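Local coordinates for protein (R)-specific secondary-alkylsulfatase (Pseudomonas sp., PDB 4AXH) that catalyses the zinc-dependent hydrolysis of secondary alkyl sulfates with strict inversion of configuration, giving (S)-alcohols from (R)-sulfate esters, at residues D550-F553 against D554-I558; G209-E212 against H213-E217. One frame throughout, in Å; residues are numbered along the deposited sequence.

Contact 1: residues D550-F553 against D554-I558; sequences DMFF and DLLAI
In helix 549-559 of the alkyl sulfatase C-terminal domain, Leu556 comes back, one turn later, onto Phe552 and Phe553. It lies over one face of the Phe552 ring, its CG 4.2 Å from the ring centroid and 19° off the normal, a CH-pi contact displaced toward the rim. The two methyls then spread along that ring: Leu556 CD1 reaches Phe552 CE2 at 3.7 Å, while Leu556 CD2 lies 3.9 Å from Phe552 CZ. Phe552 makes this possible by carrying CG anti to its own backbone N (chi1 168°), which brings the ring beside the carbonyl carbon and forward along the helix. Phe553 takes the other course, with CG anti to the carbonyl carbon (chi1 -68°). It runs alongside Leu556, and Leu556 CD1 meets the edge of its ring near the plane, 3.8 Å from Phe553 CD1. The fork of leucine suits the place: CD1 is shared by both rings, while CD2 stays on Phe552.

The backbone supplies the regular i to i+4 bonds, such as Ala557 N to Phe553 O at 2.9 Å and Leu556 N to Phe552 O at 3.2 Å. Gln594 NE2 of strand 591-596 donates to Asp554 OD1 and to Asp550 O, so one amide ties two successive turns to the sheet. Asp550 OD2 is hydrogen-bonded to Thr548 OG1, just before the helix. Phe553 packs on Trp574, Ile583 and Leu585, and Ile558 O accepts from Asn385 ND2 of the second subunit. The helix thus lies on strands 581-588 and 591-596, which it meets through Phe553 and the two aspartates, consistent with the SCP2-like alpha/beta fold assigned to this family.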
loop_
_atom_site.group_PDB
_atom_site.type_symbol
_atom_site.label_atom_id
_atom_site.label_comp_id
_atom_site.label_asym_id
_atom_site.label_seq_id
_atom_site.Cartn_x
_atom_site.Cartn_y
_atom_site.Cartn_z
ATOM N N ASP A 550 19.304 15.793 -2.912
ATOM C CA ASP A 550 17.913 15.514 -3.285
ATOM C C ASP A 550 17.120 14.881 -2.142
ATOM O O ASP A 550 15.961 15.244 -1.923
ATOM C CB ASP A 550 17.839 14.643 -4.551
ATOM C CG ASP A 550 18.946 13.613 -4.681
ATOM O OD1 ASP A 550 20.109 14.019 -4.907
ATOM O OD2 ASP A 550 18.655 12.398 -4.526
ATOM N N MET A 551 17.757 13.964 -1.394
ATOM C CA MET A 551 17.152 13.306 -0.237
ATOM C C MET A 551 16.959 14.316 0.871
ATOM O O MET A 551 15.884 14.366 1.476
ATOM C CB MET A 551 18.032 12.148 0.251
ATOM C CG MET A 551 17.778 10.873 -0.502
ATOM S SD MET A 551 19.132 9.705 -0.403
ATOM C CE MET A 551 18.800 8.737 -1.915
ATOM N N PHE A 552 17.990 15.151 1.106
ATOM C CA PHE A 552 17.949 16.223 2.092
ATOM C C PHE A 552 16.868 17.271 1.733
ATOM O O PHE A 552 16.169 17.753 2.630
ATOM C CB PHE A 552 19.336 16.860 2.246
ATOM C CG PHE A 552 19.356 18.155 3.026
ATOM C CD1 PHE A 552 19.237 18.156 4.414
ATOM C CD2 PHE A 552 19.502 19.373 2.377
ATOM C CE1 PHE A 552 19.242 19.361 5.133
ATOM C CE2 PHE A 552 19.517 20.574 3.097
ATOM C CZ PHE A 552 19.387 20.560 4.469
ATOM N N PHE A 553 16.724 17.618 0.439
ATOM C CA PHE A 553 15.717 18.604 0.041
ATOM C C PHE A 553 14.273 18.111 0.159
ATOM O O PHE A 553 13.380 18.901 0.492
ATOM C CB PHE A 553 16.043 19.276 -1.303
ATOM C CG PHE A 553 17.268 20.171 -1.250
ATOM C CD1 PHE A 553 17.366 21.200 -0.310
ATOM C CD2 PHE A 553 18.311 20.004 -2.153
ATOM C CE1 PHE A 553 18.502 22.010 -0.249
ATOM C CE2 PHE A 553 19.438 20.825 -2.102
ATOM C CZ PHE A 553 19.530 21.811 -1.142
ATOM N N ASP A 554 14.068 16.782 -0.026
ATOM C CA ASP A 554 12.778 16.106 0.123
ATOM C C ASP A 554 12.331 16.196 1.602
ATOM O O ASP A 554 11.145 16.386 1.903
ATOM C CB ASP A 554 12.875 14.650 -0.396
ATOM C CG ASP A 554 12.825 14.480 -1.919
ATOM O OD1 ASP A 554 12.357 15.423 -2.617
ATOM O OD2 ASP A 554 13.189 13.382 -2.409
ATOM N N LEU A 555 13.318 16.156 2.515
ATOM C CA LEU A 555 13.132 16.314 3.954
ATOM C C LEU A 555 12.689 17.739 4.238
ATOM O O LEU A 555 11.814 17.944 5.067
ATOM C CB LEU A 555 14.471 16.082 4.644
ATOM C CG LEU A 555 14.569 14.969 5.655
ATOM C CD1 LEU A 555 14.902 13.650 4.976
ATOM C CD2 LEU A 555 15.643 15.338 6.697
ATOM N N LEU A 556 13.310 18.728 3.549
ATOM C CA LEU A 556 12.973 20.148 3.696
ATOM C C LEU A 556 11.574 20.449 3.173
ATOM O O LEU A 556 10.865 21.227 3.804
ATOM C CB LEU A 556 14.027 21.065 3.048
ATOM C CG LEU A 556 15.473 21.010 3.581
ATOM C CD1 LEU A 556 16.253 22.227 3.132
ATOM C CD2 LEU A 556 15.526 20.948 5.100
ATOM N N ALA A 557 11.151 19.795 2.060
ATOM C CA ALA A 557 9.804 19.938 1.475
ATOM C C ALA A 557 8.725 19.451 2.456
ATOM O O ALA A 557 7.589 19.933 2.412
ATOM C CB ALA A 557 9.710 19.173 0.165
ATOM N N ILE A 558 9.112 18.508 3.347
ATOM C CA ILE A 558 8.310 17.901 4.411
ATOM C C ILE A 558 8.366 18.787 5.675
ATOM O O ILE A 558 7.351 18.952 6.346
ATOM C CB ILE A 558 8.825 16.437 4.644
ATOM C CG1 ILE A 558 8.282 15.489 3.567
ATOM C CG2 ILE A 558 8.524 15.919 6.055
ATOM C CD1 ILE A 558 9.091 14.227 3.346
#

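Contact 2: residues G209-E212 against H213-E217; sequences GFME and HAVSE
The carbonyl oxygen of Glu212 is gripped twice by Ser216: OG donates to Glu212 O at 2.6 Å, nearly along the C=O axis, and the backbone N of Ser216 donates to the same O at 3.2 Å, tilted 34° from the carbonyl plane. Serine suits the place, for with OG anti to its carbonyl carbon (chi1 -53°) the hydroxyl folds back onto the preceding turn and has its acceptor within the helix.

The start of the helix is built on Gly209, the N-cap residue, whose positive phi of 78° is easy for glycine. Its carbonyl also takes two donors from one residue: His213 N at 3.2 Å to Gly209 O, in the carbonyl plane, and a weak, bent bond from His213 ND1, 2.8 Å from Gly209 O, with the oxygen lying oblique to the ring. The histidine side chain lies beside its own backbone N, which lets ring and backbone N-H reach the same oxygen.

On the buried side, the methyl of Ala214 sits over one face of the Phe210 ring, CB 4.2 Å from the centroid and offset toward the rim. The short methyl of alanine fits over this ring from one turn earlier, which also stacks on Tyr177 and meets Phe185. Met211, folded at chi2 and chi3, brings CE to within 3.8 Å of Val215 CG1. Phe210 lies about 6 Å, side chain to side chain, from the zinc ligand His179, near the dinuclear zinc site of the metallo-beta-lactamase fold, at the N-terminus of a helix that follows a strand of its sheet.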
loop_
_atom_site.group_PDB
_atom_site.type_symbol
_atom_site.label_atom_id
_atom_site.label_comp_id
_atom_site.label_asym_id
_atom_site.label_seq_id
_atom_site.Cartn_x
_atom_site.Cartn_y
_atom_site.Cartn_z
ATOM N N GLY A 209 20.299 -2.273 -5.894
ATOM C CA GLY A 209 19.587 -1.137 -5.305
ATOM C C GLY A 209 19.755 -0.882 -3.820
ATOM O O GLY A 209 18.984 -0.099 -3.242
ATOM N N PHE A 210 20.779 -1.519 -3.207
ATOM C CA PHE A 210 21.085 -1.442 -1.785
ATOM C C PHE A 210 21.195 -0.027 -1.238
ATOM O O PHE A 210 20.425 0.335 -0.331
ATOM C CB PHE A 210 22.323 -2.279 -1.436
ATOM C CG PHE A 210 22.695 -2.262 0.031
ATOM C CD1 PHE A 210 23.551 -1.289 0.541
ATOM C CD2 PHE A 210 22.230 -3.246 0.894
ATOM C CE1 PHE A 210 23.916 -1.291 1.893
ATOM C CE2 PHE A 210 22.612 -3.251 2.241
ATOM C CZ PHE A 210 23.451 -2.273 2.725
ATOM N N MET A 211 22.165 0.764 -1.763
ATOM C CA MET A 211 22.418 2.135 -1.312
ATOM C C MET A 211 21.179 3.028 -1.333
ATOM O O MET A 211 20.841 3.603 -0.297
ATOM C CB MET A 211 23.610 2.754 -2.031
ATOM C CG MET A 211 24.976 2.289 -1.468
ATOM S SD MET A 211 25.341 2.545 0.323
ATOM C CE MET A 211 24.875 4.302 0.532
ATOM N N GLU A 212 20.434 3.026 -2.459
ATOM C CA GLU A 212 19.186 3.783 -2.623
ATOM C C GLU A 212 18.206 3.425 -1.515
ATOM O O GLU A 212 17.558 4.319 -0.983
ATOM C CB GLU A 212 18.524 3.464 -3.985
ATOM C CG GLU A 212 19.400 3.615 -5.216
ATOM C CD GLU A 212 20.140 2.393 -5.749
ATOM O OE1 GLU A 212 21.295 2.138 -5.326
ATOM O OE2 GLU A 212 19.588 1.743 -6.667
ATOM N N HIS A 213 18.110 2.137 -1.141
ATOM C CA HIS A 213 17.170 1.660 -0.135
ATOM C C HIS A 213 17.638 1.750 1.293
ATOM O O HIS A 213 16.861 2.170 2.142
ATOM C CB HIS A 213 16.653 0.260 -0.476
ATOM C CG HIS A 213 15.801 0.266 -1.692
ATOM N ND1 HIS A 213 16.221 -0.337 -2.857
ATOM C CD2 HIS A 213 14.613 0.882 -1.908
ATOM C CE1 HIS A 213 15.252 -0.124 -3.728
ATOM N NE2 HIS A 213 14.263 0.608 -3.197
ATOM N N ALA A 214 18.894 1.365 1.568
ATOM C CA ALA A 214 19.456 1.457 2.905
ATOM C C ALA A 214 19.279 2.905 3.467
ATOM O O ALA A 214 18.937 3.073 4.635
ATOM C CB ALA A 214 20.922 1.059 2.870
ATOM N N VAL A 215 19.438 3.935 2.607
ATOM C CA VAL A 215 19.321 5.345 2.998
ATOM C C VAL A 215 17.884 5.952 2.936
ATOM O O VAL A 215 17.541 6.752 3.794
ATOM C CB VAL A 215 20.454 6.245 2.376
ATOM C CG1 VAL A 215 21.824 5.566 2.457
ATOM C CG2 VAL A 215 20.162 6.593 0.930
ATOM N N SER A 216 17.059 5.552 1.948
ATOM C CA SER A 216 15.703 6.095 1.728
ATOM C C SER A 216 14.586 5.576 2.640
ATOM O O SER A 216 13.800 6.376 3.155
ATOM C CB SER A 216 15.296 5.982 0.261
ATOM O OG SER A 216 16.270 6.559 -0.595
ATOM N N GLU A 217 14.487 4.243 2.802
ATOM C CA GLU A 217 13.462 3.632 3.660
ATOM C C GLU A 217 13.711 3.896 5.169
ATOM O O GLU A 217 12.745 3.945 5.948
ATOM C CB GLU A 217 13.320 2.117 3.370
ATOM C CG GLU A 217 14.437 1.241 3.941
ATOM C CD GLU A 217 14.346 -0.256 3.711
ATOM O OE1 GLU A 217 13.415 -0.888 4.267
ATOM O OE2 GLU A 217 15.242 -0.803 3.021
#

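Overall arrangement
Contact 2 comes first along the chain, on helix 210-219 of the metallo-beta-lactamase domain just after strand 203-207 of its large mixed sheet; contact 1 follows far later, on helix 549-559 of the C-terminal domain. Their centres are about 15 Å apart, on the same side of the chain's centre, and the two helices touch directly: Met551 SD packs on Val215 CG2 at 3.5 Å and Met551 CE lies 3.6 Å from Ser216 OG. A long, flexible methionine thus bridges two domains. The catalytic domain's helix has the Phe210 side chain about 10 Å from a zinc ion at its N-terminal end, whereas the C-terminal helix also reaches the second subunit of the homodimer.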